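Local coordinates for cobalamin biosynthesis protein CobN (PDB 7C6O) that forms the large catalytic subunit of cobaltochelatase, which probably inserts cobalt into the corrin ring at the expense of ATP during cobalamin biosynthesis, at residues Val369-Ser374 with Ala551-Gly556; His138-His143 with Thr168-Thr173; Leu883-Thr888 with Gly895-Glu900; Gln285-Thr290 with Ser310-Pro315; Asp1021-Tyr1026 with Val1082-Ala1087. One frame throughout, in Å; residues are numbered along the deposited sequence.

Contact 1 (Val369-Ser374 with Ala551-Gly556); sequences VALVFS and AVVHLG
V553 of strand 551-555 lies opposite L371 of strand 369-373, and the two strands run parallel in the core of the protein. Its backbone bonds to both neighbours of L371: V553 N reaches A370 O at 2.8 Å, while V372 N reaches V553 O at 2.9 Å. Strands 503-507 and 586-591 pair with the outer edges of the two strands. Packing is tight on the face carrying L371 and L555, which helix 391-405 covers. There L371 CD1 lies 3.6 Å from L555 CG and 3.7 Å from V553 CG1, carried across by a CG that stands opposite the backbone N (chi1 -168°). On the other face V372 CG2 meets V552 CG1 at 3.8 Å. Valines, branched at CB, suit such extended backbone. The looser side is the C-terminal end. Beyond L555 N, bonded to V372 O, no direct backbone bond follows; a water accepts from S374 N and donates to L555 O. S374 OG comes to the edge of the H554 ring, in its plane, with a 2.7 Å hydrogen bond to NE2 in which either atom could donate. The imidazole, also met by Y588, is held at its edge by this bond, with V372 O packed over a face. Such chemistry implies a buried histidine whose rotation is probably restricted at the strand end.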
# COMPACT_ATOMS: atom_id res chain seq x y z
N VAL A 369 -2.68 26.72 5.01
CA VAL A 369 -2.31 25.31 5.09
C VAL A 369 -2.85 24.72 6.39
O VAL A 369 -2.73 25.33 7.46
CB VAL A 369 -0.78 25.12 5.01
CG1 VAL A 369 -0.43 23.63 5.06
CG2 VAL A 369 -0.23 25.77 3.76
N ALA A 370 -3.43 23.53 6.29
CA ALA A 370 -3.84 22.75 7.45
C ALA A 370 -2.82 21.64 7.69
O ALA A 370 -2.54 20.85 6.78
CB ALA A 370 -5.24 22.17 7.26
N LEU A 371 -2.27 21.59 8.90
CA LEU A 371 -1.33 20.56 9.32
C LEU A 371 -2.07 19.63 10.28
O LEU A 371 -2.42 20.03 11.39
CB LEU A 371 -0.10 21.19 9.98
CG LEU A 371 1.13 20.32 10.24
CD1 LEU A 371 1.70 19.81 8.93
CD2 LEU A 371 2.19 21.11 11.00
N VAL A 372 -2.32 18.39 9.84
CA VAL A 372 -3.15 17.45 10.58
C VAL A 372 -2.28 16.33 11.14
O VAL A 372 -1.47 15.75 10.42
CB VAL A 372 -4.27 16.88 9.69
CG1 VAL A 372 -5.13 15.89 10.48
CG2 VAL A 372 -5.13 18.00 9.14
N PHE A 373 -2.46 16.03 12.43
CA PHE A 373 -1.72 15.00 13.12
C PHE A 373 -2.61 13.79 13.39
O PHE A 373 -3.78 13.95 13.77
CB PHE A 373 -1.17 15.52 14.46
CG PHE A 373 -0.14 16.60 14.32
CD1 PHE A 373 -0.51 17.89 13.94
CD2 PHE A 373 1.19 16.35 14.59
CE1 PHE A 373 0.44 18.89 13.82
CE2 PHE A 373 2.14 17.35 14.48
CZ PHE A 373 1.76 18.62 14.09
N SER A 374 -2.06 12.59 13.21
CA SER A 374 -2.76 11.38 13.59
C SER A 374 -2.93 11.31 15.11
O SER A 374 -2.18 11.94 15.87
CB SER A 374 -2.01 10.14 13.10
OG SER A 374 -1.79 10.18 11.70
N ALA A 551 -4.34 23.63 1.00
CA ALA A 551 -3.87 22.25 0.99
C ALA A 551 -3.83 21.72 2.42
O ALA A 551 -3.75 22.48 3.39
CB ALA A 551 -2.48 22.12 0.35
N VAL A 552 -3.90 20.39 2.53
CA VAL A 552 -3.75 19.68 3.79
C VAL A 552 -2.42 18.95 3.76
O VAL A 552 -2.09 18.29 2.77
CB VAL A 552 -4.92 18.70 4.02
CG1 VAL A 552 -4.71 17.92 5.32
CG2 VAL A 552 -6.24 19.44 4.04
N VAL A 553 -1.66 19.07 4.85
CA VAL A 553 -0.46 18.27 5.07
C VAL A 553 -0.73 17.36 6.25
O VAL A 553 -0.98 17.84 7.37
CB VAL A 553 0.78 19.15 5.32
CG1 VAL A 553 2.01 18.27 5.57
CG2 VAL A 553 1.02 20.09 4.15
N HIS A 554 -0.71 16.05 6.02
CA HIS A 554 -0.83 15.08 7.11
C HIS A 554 0.54 14.52 7.45
O HIS A 554 1.25 14.03 6.56
CB HIS A 554 -1.79 13.94 6.74
CG HIS A 554 -2.21 13.14 7.93
ND1 HIS A 554 -3.45 13.29 8.52
CD2 HIS A 554 -1.55 12.22 8.67
CE1 HIS A 554 -3.54 12.47 9.56
NE2 HIS A 554 -2.40 11.81 9.67
N LEU A 555 0.89 14.56 8.73
CA LEU A 555 2.25 14.26 9.16
C LEU A 555 2.40 12.79 9.54
O LEU A 555 1.93 12.36 10.60
CB LEU A 555 2.65 15.17 10.33
CG LEU A 555 3.04 16.57 9.87
CD1 LEU A 555 3.52 17.40 11.05
CD2 LEU A 555 4.11 16.49 8.79
N GLY A 556 3.05 12.02 8.67
CA GLY A 556 3.52 10.70 9.03
C GLY A 556 2.49 9.60 8.88
O GLY A 556 1.28 9.82 8.77
O HOH W 1 0.88 12.55 13.02

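Contact 2 (His138-His143 with Thr168-Thr173); sequences HIYLAH and TPPVAT
Y140 and H143 of the last turns of helix 131-143 face P170 and A172 of an irregular, extended segment, with CA atoms 5.1 Å apart for Y140 and P170 and 5.6 Å for H143 and A172. The main side-chain feature is a proline laid on a tyrosine: P170 CG is 3.5 Å from the centroid of the Y140 ring and only 5° off its normal, a CH-pi contact over one face. A compact, rigid pyrrolidine, whose CH groups can point at the ring, suits this place, and its CB also reaches I139 CG2 at 3.7 Å. The phenol end of the same ring is spoken for as well. Y140 OH donates to T168 O at 2.6 Å, a short bond with the donor tilted 29° from the carbonyl plane, so that ring face and hydroxyl together fix the tyrosine. One turn further on, A172 CA lies over a face of the H143 imidazole, 3.9 Å from its centroid, in a second CH-pi contact. T173 OG1 donates to H143 O at 3.0 Å, the hydroxyl turned between the backbone N and the carbonyl carbon (chi1 36°). A water joins H143 ND1, 2.9 Å away, to T173 O. Behind the contact, helix 146-161 supplies F155 to the Y140 ring and N148 to V171 O, while L141 on the other side of helix 131-143 packs on strands 84-89 and 110-114 of the N-terminal parallel sheet. Segment 168-173 leads onward into strand 176-178 of the next sheet.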
# COMPACT_ATOMS: atom_id res chain seq x y z
N HIS A 138 -10.50 2.57 -49.36
CA HIS A 138 -9.44 2.15 -48.45
C HIS A 138 -8.82 3.34 -47.74
O HIS A 138 -8.56 3.28 -46.53
CB HIS A 138 -8.37 1.36 -49.21
CG HIS A 138 -7.19 1.00 -48.38
ND1 HIS A 138 -7.11 -0.19 -47.68
CD2 HIS A 138 -6.04 1.67 -48.11
CE1 HIS A 138 -5.96 -0.24 -47.03
NE2 HIS A 138 -5.30 0.88 -47.27
N ILE A 139 -8.59 4.43 -48.46
CA ILE A 139 -7.96 5.60 -47.87
C ILE A 139 -8.90 6.29 -46.88
O ILE A 139 -8.49 6.69 -45.79
CB ILE A 139 -7.49 6.56 -48.98
CG1 ILE A 139 -6.44 5.88 -49.86
CG2 ILE A 139 -6.94 7.85 -48.38
CD1 ILE A 139 -6.00 6.69 -51.05
N TYR A 140 -10.18 6.43 -47.25
CA TYR A 140 -11.17 7.01 -46.34
C TYR A 140 -11.15 6.29 -44.99
O TYR A 140 -11.15 6.92 -43.93
CB TYR A 140 -12.57 6.94 -46.94
CG TYR A 140 -12.97 8.06 -47.87
CD1 TYR A 140 -13.15 9.36 -47.40
CD2 TYR A 140 -13.21 7.81 -49.21
CE1 TYR A 140 -13.54 10.38 -48.25
CE2 TYR A 140 -13.59 8.82 -50.07
CZ TYR A 140 -13.76 10.10 -49.59
OH TYR A 140 -14.14 11.10 -50.46
N LEU A 141 -11.13 4.96 -45.03
CA LEU A 141 -11.21 4.17 -43.81
C LEU A 141 -9.87 4.08 -43.09
O LEU A 141 -9.84 4.02 -41.86
CB LEU A 141 -11.75 2.77 -44.13
CG LEU A 141 -13.22 2.77 -44.57
CD1 LEU A 141 -13.59 1.49 -45.30
CD2 LEU A 141 -14.12 2.99 -43.36
N ALA A 142 -8.76 4.08 -43.84
CA ALA A 142 -7.45 4.06 -43.20
C ALA A 142 -7.22 5.31 -42.37
O ALA A 142 -6.76 5.23 -41.22
CB ALA A 142 -6.35 3.91 -44.26
N HIS A 143 -7.55 6.48 -42.92
CA HIS A 143 -7.48 7.71 -42.13
C HIS A 143 -8.55 7.72 -41.05
O HIS A 143 -8.27 8.12 -39.91
CB HIS A 143 -7.62 8.93 -43.04
CG HIS A 143 -6.42 9.19 -43.90
ND1 HIS A 143 -5.15 9.26 -43.39
CD2 HIS A 143 -6.31 9.41 -45.23
CE1 HIS A 143 -4.30 9.50 -44.37
NE2 HIS A 143 -4.98 9.60 -45.50
N THR A 168 -16.21 15.37 -50.38
CA THR A 168 -14.87 15.83 -50.04
C THR A 168 -13.89 14.66 -50.10
O THR A 168 -14.23 13.55 -49.68
CB THR A 168 -14.86 16.44 -48.64
OG1 THR A 168 -15.73 17.58 -48.62
CG2 THR A 168 -13.46 16.87 -48.23
N PRO A 169 -12.69 14.86 -50.64
CA PRO A 169 -11.68 13.80 -50.64
C PRO A 169 -11.32 13.39 -49.22
O PRO A 169 -11.63 14.12 -48.26
CB PRO A 169 -10.48 14.45 -51.35
CG PRO A 169 -11.08 15.53 -52.18
CD PRO A 169 -12.26 16.04 -51.41
N PRO A 170 -10.68 12.24 -49.04
CA PRO A 170 -10.25 11.84 -47.69
C PRO A 170 -9.33 12.87 -47.08
O PRO A 170 -8.48 13.45 -47.75
CB PRO A 170 -9.53 10.50 -47.93
CG PRO A 170 -10.08 10.00 -49.23
CD PRO A 170 -10.35 11.22 -50.05
N VAL A 171 -9.50 13.10 -45.78
CA VAL A 171 -8.68 14.04 -45.03
C VAL A 171 -7.85 13.27 -44.02
O VAL A 171 -8.35 12.36 -43.34
CB VAL A 171 -9.53 15.12 -44.33
CG1 VAL A 171 -10.18 16.02 -45.36
CG2 VAL A 171 -10.58 14.49 -43.42
N ALA A 172 -6.57 13.62 -43.93
CA ALA A 172 -5.70 13.01 -42.93
C ALA A 172 -6.08 13.49 -41.54
O ALA A 172 -6.50 14.63 -41.34
CB ALA A 172 -4.24 13.33 -43.22
N THR A 173 -5.95 12.59 -40.57
CA THR A 173 -6.20 12.93 -39.18
C THR A 173 -4.89 12.98 -38.42
O THR A 173 -4.11 12.02 -38.49
CB THR A 173 -7.15 11.91 -38.54
OG1 THR A 173 -6.86 10.61 -39.06
CG2 THR A 173 -8.59 12.28 -38.84
O HOH W 2 -3.97 9.82 -40.80

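Contact 3 (Leu883-Thr888 with Gly895-Glu900); sequences LSVWGT and GDDIAE
D897 and W886 bring the flat groups to this contact without stacking on each other. The W886 indole, whose CB points away from helix 896-905, meets the rings of Y1074 and Y1077 edge-to-face and K1059 in a cation-pi contact. The D897 carboxylate divides its two oxygens: OD1 is bonded to N1060, and OD2 looks toward the end of the strand, turned there by a CG anti to the carbonyl carbon (chi1 -70°). This is a beta-alpha unit in an alpha/beta domain. Strand 880-885 passes through the N-cap residue W886 into helix 887-893; the chain then turns at G895, whose positive phi suits glycine, and helix 896-905 comes back over the strand. The axes of segments 883-885 and 896-900 lie at 145° and 9.1 Å at their closest. No direct hydrogen bond crosses the interface; two waters bridge it. One accepts from W886 N at 3.0 Å and donates to D897 OD2 at 2.5 Å. The other donates both to W886 O, at 2.7 Å, and to D897 OD2, at 2.8 Å. One carboxylate oxygen is thus linked through water to both W886 N and W886 O. The carbon contacts lie beside this: V885 straddles the aspartate's methylene, with CG2 3.8 Å from D897 CB. L883 closes the far end, its CD2 lying 3.8 Å from E900 OE1, an oxygen that takes its hydrogen bond from N1060 ND2.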
# COMPACT_ATOMS: atom_id res chain seq x y z
N LEU A 883 -2.07 -18.22 8.15
CA LEU A 883 -1.12 -17.18 7.80
C LEU A 883 -1.83 -15.86 7.59
O LEU A 883 -2.83 -15.80 6.86
CB LEU A 883 -0.33 -17.56 6.54
CG LEU A 883 0.75 -16.57 6.09
CD1 LEU A 883 1.92 -16.57 7.08
CD2 LEU A 883 1.24 -16.88 4.68
N SER A 884 -1.32 -14.80 8.21
CA SER A 884 -1.82 -13.45 7.99
C SER A 884 -0.97 -12.78 6.93
O SER A 884 0.26 -12.81 6.99
CB SER A 884 -1.80 -12.65 9.29
OG SER A 884 -2.70 -13.19 10.24
N VAL A 885 -1.64 -12.17 5.94
CA VAL A 885 -0.98 -11.67 4.74
C VAL A 885 -1.39 -10.22 4.52
O VAL A 885 -2.59 -9.93 4.42
CB VAL A 885 -1.33 -12.52 3.51
CG1 VAL A 885 -0.76 -11.90 2.25
CG2 VAL A 885 -0.81 -13.95 3.68
N TRP A 886 -0.41 -9.33 4.43
CA TRP A 886 -0.65 -7.90 4.29
C TRP A 886 -0.19 -7.40 2.92
O TRP A 886 0.77 -7.91 2.34
CB TRP A 886 0.09 -7.10 5.37
CG TRP A 886 -0.38 -7.37 6.77
CD1 TRP A 886 -1.60 -7.87 7.14
CD2 TRP A 886 0.36 -7.16 7.97
NE1 TRP A 886 -1.65 -7.98 8.51
CE2 TRP A 886 -0.47 -7.55 9.04
CE3 TRP A 886 1.64 -6.68 8.25
CZ2 TRP A 886 -0.05 -7.47 10.37
CZ3 TRP A 886 2.05 -6.60 9.57
CH2 TRP A 886 1.21 -6.99 10.61
N GLY A 887 -0.86 -6.35 2.44
CA GLY A 887 -0.47 -5.77 1.17
C GLY A 887 0.88 -5.09 1.22
O GLY A 887 1.67 -5.18 0.28
N THR A 888 1.18 -4.40 2.33
CA THR A 888 2.47 -3.74 2.45
C THR A 888 3.61 -4.74 2.42
O THR A 888 4.69 -4.44 1.89
CB THR A 888 2.50 -2.88 3.73
OG1 THR A 888 3.61 -1.98 3.68
CG2 THR A 888 2.61 -3.75 4.99
N GLY A 895 6.12 -10.47 -2.84
CA GLY A 895 5.16 -11.54 -2.65
C GLY A 895 5.60 -12.78 -1.88
O GLY A 895 5.14 -13.88 -2.19
N ASP A 896 6.46 -12.61 -0.87
CA ASP A 896 6.93 -13.76 -0.10
C ASP A 896 5.78 -14.54 0.52
O ASP A 896 5.74 -15.77 0.46
CB ASP A 896 7.90 -13.31 0.99
CG ASP A 896 9.27 -12.93 0.45
OD1 ASP A 896 9.43 -12.86 -0.78
OD2 ASP A 896 10.18 -12.70 1.27
N ASP A 897 4.84 -13.83 1.16
CA ASP A 897 3.69 -14.48 1.79
C ASP A 897 2.91 -15.31 0.79
O ASP A 897 2.51 -16.45 1.08
CB ASP A 897 2.75 -13.44 2.41
CG ASP A 897 3.32 -12.75 3.63
OD1 ASP A 897 4.36 -13.20 4.17
OD2 ASP A 897 2.71 -11.74 4.05
N ILE A 898 2.65 -14.74 -0.39
CA ILE A 898 1.86 -15.43 -1.41
C ILE A 898 2.56 -16.72 -1.83
O ILE A 898 1.93 -17.78 -1.94
CB ILE A 898 1.62 -14.50 -2.61
CG1 ILE A 898 0.99 -13.19 -2.15
CG2 ILE A 898 0.77 -15.20 -3.66
CD1 ILE A 898 1.26 -12.02 -3.08
N ALA A 899 3.87 -16.63 -2.07
CA ALA A 899 4.63 -17.81 -2.47
C ALA A 899 4.61 -18.88 -1.38
O ALA A 899 4.58 -20.08 -1.68
CB ALA A 899 6.06 -17.41 -2.80
N GLU A 900 4.62 -18.47 -0.11
CA GLU A 900 4.60 -19.45 0.97
C GLU A 900 3.29 -20.23 0.96
O GLU A 900 3.30 -21.46 1.14
CB GLU A 900 4.80 -18.76 2.32
CG GLU A 900 4.92 -19.74 3.48
CD GLU A 900 5.07 -19.06 4.83
OE1 GLU A 900 4.96 -17.82 4.89
OE2 GLU A 900 5.29 -19.77 5.83
O HOH W 3 2.19 -9.91 5.73
O HOH W 4 1.96 -10.29 1.73

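Contact 4 (Gln285-Thr290 with Ser310-Pro315); sequences QGLCLT and SQVAVP
Q311, near the end of helix 305-313, grips the backbone of C288 on strand 283-289. Strand and helix belong to a beta-alpha-beta crossover, since strand 321-331 follows the helix and pairs parallel with 283-289. In hydrogen bonding the Q311 amide uses both ends: OE1 takes C288 N at 2.9 Å, on a lone pair in the carbonyl plane, and NE2 gives to C288 O at 2.8 Å, approaching well above the plane of that carbonyl. CG beside the backbone N (chi1 -68°) and an extended chi2 carry the Q311 amide to C288. Glutamine, with acceptor and donor side by side, suits this two-pronged grip. A water donates to Q311 OE1, at 2.7 Å, and to G286 O while accepting from Q285 NE2, so Q311 OE1 has two partners. Q285 is positioned from outside the contact, OE1 by R320 and NE2 by V251 O. The apolar contact is L287 CD2 with V312 CG2, at 4.1 Å. P315 CB instead packs on a polar atom, in van der Waals contact 3.4 Å from Q285 OE1. Within the wider pi-type turn, Q311 O is buried with no hydrogen-bond partner in the model; Q285 CG, at 3.3 Å, and L287 CD2, at 3.5 Å, close over it.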
# COMPACT_ATOMS: atom_id res chain seq x y z
N GLN A 285 -4.77 11.28 -12.70
CA GLN A 285 -5.46 10.23 -13.44
C GLN A 285 -6.95 10.33 -13.18
O GLN A 285 -7.42 10.06 -12.06
CB GLN A 285 -4.93 8.85 -13.04
CG GLN A 285 -5.41 7.73 -13.96
CD GLN A 285 -4.55 7.60 -15.21
OE1 GLN A 285 -3.34 7.83 -15.16
NE2 GLN A 285 -5.16 7.24 -16.33
N GLY A 286 -7.71 10.74 -14.19
CA GLY A 286 -9.15 10.67 -14.13
C GLY A 286 -9.61 9.31 -14.60
O GLY A 286 -9.38 8.94 -15.76
N LEU A 287 -10.24 8.53 -13.73
CA LEU A 287 -10.52 7.14 -14.03
C LEU A 287 -11.71 7.03 -14.98
O LEU A 287 -12.73 7.69 -14.80
CB LEU A 287 -10.78 6.36 -12.74
CG LEU A 287 -9.68 6.45 -11.68
CD1 LEU A 287 -10.08 5.69 -10.43
CD2 LEU A 287 -8.35 5.95 -12.22
N CYS A 288 -11.56 6.19 -16.00
CA CYS A 288 -12.61 5.88 -16.97
C CYS A 288 -12.77 4.37 -16.95
O CYS A 288 -12.03 3.65 -17.62
CB CYS A 288 -12.25 6.39 -18.36
SG CYS A 288 -11.99 8.17 -18.46
N LEU A 289 -13.74 3.89 -16.18
CA LEU A 289 -13.84 2.46 -15.92
C LEU A 289 -14.28 1.71 -17.17
O LEU A 289 -15.14 2.17 -17.92
CB LEU A 289 -14.81 2.19 -14.77
CG LEU A 289 -14.48 2.90 -13.46
CD1 LEU A 289 -15.26 2.29 -12.31
CD2 LEU A 289 -12.99 2.87 -13.18
N THR A 290 -13.66 0.55 -17.39
CA THR A 290 -14.08 -0.36 -18.44
C THR A 290 -15.21 -1.28 -17.99
O THR A 290 -15.42 -2.35 -18.58
CB THR A 290 -12.89 -1.20 -18.93
OG1 THR A 290 -12.39 -1.99 -17.85
CG2 THR A 290 -11.79 -0.29 -19.44
N SER A 310 -4.19 -1.22 -14.66
CA SER A 310 -3.89 -0.37 -15.81
C SER A 310 -4.16 1.11 -15.56
O SER A 310 -3.49 1.95 -16.18
CB SER A 310 -4.68 -0.83 -17.04
OG SER A 310 -6.08 -0.79 -16.79
N GLN A 311 -5.11 1.46 -14.70
CA GLN A 311 -5.44 2.86 -14.48
C GLN A 311 -5.01 3.39 -13.12
O GLN A 311 -5.14 4.59 -12.88
CB GLN A 311 -6.95 3.09 -14.64
CG GLN A 311 -7.42 2.91 -16.07
CD GLN A 311 -8.85 3.35 -16.26
OE1 GLN A 311 -9.19 4.50 -15.98
NE2 GLN A 311 -9.70 2.45 -16.73
N VAL A 312 -4.48 2.54 -12.24
CA VAL A 312 -4.05 3.01 -10.93
C VAL A 312 -2.62 2.56 -10.65
O VAL A 312 -1.71 3.40 -10.55
CB VAL A 312 -5.01 2.54 -9.82
CG1 VAL A 312 -4.52 3.01 -8.45
CG2 VAL A 312 -6.41 3.06 -10.07
N ALA A 313 -2.40 1.25 -10.53
CA ALA A 313 -1.13 0.74 -10.02
C ALA A 313 0.04 1.15 -10.91
O ALA A 313 1.07 1.64 -10.42
CB ALA A 313 -1.18 -0.78 -9.88
N VAL A 314 -0.09 0.96 -12.22
CA VAL A 314 1.00 1.29 -13.14
C VAL A 314 1.08 2.80 -13.35
O VAL A 314 2.19 3.35 -13.35
CB VAL A 314 0.86 0.53 -14.47
CG1 VAL A 314 1.96 0.93 -15.45
CG2 VAL A 314 0.91 -0.97 -14.22
N PRO A 315 -0.04 3.53 -13.52
CA PRO A 315 0.07 5.00 -13.58
C PRO A 315 0.76 5.62 -12.37
O PRO A 315 1.32 6.72 -12.50
CB PRO A 315 -1.39 5.45 -13.69
CG PRO A 315 -2.04 4.35 -14.43
CD PRO A 315 -1.39 3.08 -13.90
O HOH W 5 -7.98 6.76 -16.67

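Contact 5 (Asp1021-Tyr1026 with Val1082-Ala1087); sequences DLAQVY and VATVRA
A1023 and T1084 have the nearest CA atoms of the two segments, 4.5 Å apart. Small residues allow this: A1023 CB touches A1087 CB at 3.6 Å, and the threonine fills the place beside them. T1084 OG1 lies 3.2 Å from Y1026 CD1, reaching the aromatic ring obliquely, with the two side chains at about a right angle. L1022 extends along the other flank, where its CD1 meets A1083 CB at 4.0 Å and comes to the edge of the R1086 guanidinium. The axes of segments 1021-1026 and 1082-1087 cross at 118°, 8.3 Å apart at their closest; helix 1072-1089, which carries the second, is the connection of a beta-alpha-beta crossover between strands 1056-1061 and 1094-1099 of a mixed sheet. The next shell sets the polar ends. T1084 has its hydroxyl opposite its own carbonyl carbon (chi1 -60°), beside the backbone N, where OG1 hydrogen-bonds to G1080 O one turn earlier. Y1026 is fixed further out, its OH bonded to that of Y1051 and its ring in a cation-pi contact with R939. R1086 NE forms a salt bridge with D1019 at the start of helix 1019-1030, and its NH1 is hydrogen-bonded to T1156 O.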
# COMPACT_ATOMS: atom_id res chain seq x y z
N ASP A 1021 -14.63 -13.06 24.03
CA ASP A 1021 -14.72 -11.67 23.60
C ASP A 1021 -13.70 -11.36 22.51
O ASP A 1021 -14.02 -10.73 21.50
CB ASP A 1021 -14.53 -10.73 24.78
CG ASP A 1021 -15.65 -10.82 25.79
OD1 ASP A 1021 -16.80 -11.09 25.39
OD2 ASP A 1021 -15.37 -10.62 26.99
N LEU A 1022 -12.45 -11.79 22.72
CA LEU A 1022 -11.42 -11.59 21.70
C LEU A 1022 -11.84 -12.20 20.37
O LEU A 1022 -11.74 -11.56 19.32
CB LEU A 1022 -10.09 -12.19 22.18
CG LEU A 1022 -9.49 -11.62 23.46
CD1 LEU A 1022 -8.21 -12.37 23.84
CD2 LEU A 1022 -9.22 -10.13 23.33
N ALA A 1023 -12.33 -13.45 20.41
CA ALA A 1023 -12.72 -14.12 19.18
C ALA A 1023 -13.93 -13.45 18.53
O ALA A 1023 -14.02 -13.37 17.30
CB ALA A 1023 -13.02 -15.60 19.46
N GLN A 1024 -14.88 -12.97 19.35
CA GLN A 1024 -16.07 -12.34 18.79
C GLN A 1024 -15.71 -11.07 18.02
O GLN A 1024 -16.25 -10.83 16.93
CB GLN A 1024 -17.08 -12.02 19.90
CG GLN A 1024 -18.34 -11.35 19.38
CD GLN A 1024 -19.37 -11.09 20.47
OE1 GLN A 1024 -19.17 -11.42 21.63
NE2 GLN A 1024 -20.49 -10.49 20.08
N VAL A 1025 -14.82 -10.25 18.56
CA VAL A 1025 -14.40 -9.05 17.85
C VAL A 1025 -13.61 -9.42 16.60
O VAL A 1025 -13.88 -8.90 15.51
CB VAL A 1025 -13.60 -8.12 18.78
CG1 VAL A 1025 -12.95 -7.00 17.98
CG2 VAL A 1025 -14.51 -7.55 19.86
N TYR A 1026 -12.63 -10.31 16.74
CA TYR A 1026 -11.86 -10.77 15.59
C TYR A 1026 -12.77 -11.29 14.49
O TYR A 1026 -12.58 -10.98 13.31
CB TYR A 1026 -10.86 -11.84 16.03
CG TYR A 1026 -9.98 -12.38 14.92
CD1 TYR A 1026 -10.40 -13.45 14.13
CD2 TYR A 1026 -8.72 -11.85 14.68
CE1 TYR A 1026 -9.60 -13.96 13.13
CE2 TYR A 1026 -7.91 -12.35 13.68
CZ TYR A 1026 -8.35 -13.41 12.91
OH TYR A 1026 -7.55 -13.91 11.91
N VAL A 1082 -4.29 -16.51 16.98
CA VAL A 1082 -4.00 -17.44 18.07
C VAL A 1082 -5.17 -17.48 19.05
O VAL A 1082 -5.63 -18.56 19.45
CB VAL A 1082 -2.70 -17.04 18.79
CG1 VAL A 1082 -2.50 -17.89 20.03
CG2 VAL A 1082 -1.51 -17.18 17.84
N ALA A 1083 -5.68 -16.31 19.44
CA ALA A 1083 -6.74 -16.26 20.44
C ALA A 1083 -8.04 -16.86 19.91
O ALA A 1083 -8.77 -17.53 20.65
CB ALA A 1083 -6.96 -14.82 20.90
N THR A 1084 -8.33 -16.63 18.63
CA THR A 1084 -9.57 -17.14 18.06
C THR A 1084 -9.55 -18.66 17.96
O THR A 1084 -10.54 -19.33 18.28
CB THR A 1084 -9.81 -16.51 16.69
OG1 THR A 1084 -9.90 -15.09 16.84
CG2 THR A 1084 -11.11 -17.02 16.07
N VAL A 1085 -8.41 -19.24 17.55
CA VAL A 1085 -8.27 -20.69 17.54
C VAL A 1085 -8.39 -21.24 18.96
O VAL A 1085 -9.05 -22.27 19.18
CB VAL A 1085 -6.94 -21.10 16.88
CG1 VAL A 1085 -6.73 -22.61 16.97
CG2 VAL A 1085 -6.90 -20.63 15.43
N ARG A 1086 -7.77 -20.58 19.93
CA ARG A 1086 -7.86 -21.04 21.31
C ARG A 1086 -9.31 -20.98 21.80
O ARG A 1086 -9.77 -21.91 22.47
CB ARG A 1086 -6.96 -20.20 22.22
CG ARG A 1086 -6.90 -20.71 23.66
CD ARG A 1086 -5.95 -19.90 24.54
NE ARG A 1086 -6.34 -18.49 24.62
CZ ARG A 1086 -5.65 -17.49 24.10
NH1 ARG A 1086 -4.51 -17.74 23.47
NH2 ARG A 1086 -6.09 -16.24 24.22
N ALA A 1087 -10.03 -19.91 21.47
CA ALA A 1087 -11.43 -19.81 21.87
C ALA A 1087 -12.26 -20.94 21.28
O ALA A 1087 -13.11 -21.52 21.95
CB ALA A 1087 -11.99 -18.45 21.46

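Contacts 3 and 5 are the nearest neighbours, with closest atoms about 5 Å apart, and they share the same mixed sheet: R939 pairs by backbone with the strand of contact 3 and sends its side chain to contact 5, while helix 1072-1089 serves both. Contact 4 approaches contact 3 to about 11 Å between nearest atoms, and helix 595-604 touches both. Contact 1, in a separate sheet, comes within about 13 Å of contact 3 between nearest atoms. Contact 2 is remote, at least about 21 Å from any other by nearest atoms, in the N-terminal region where D125 and S127 bind sodium. No corrin substrate or cobalt ion occupies the structure.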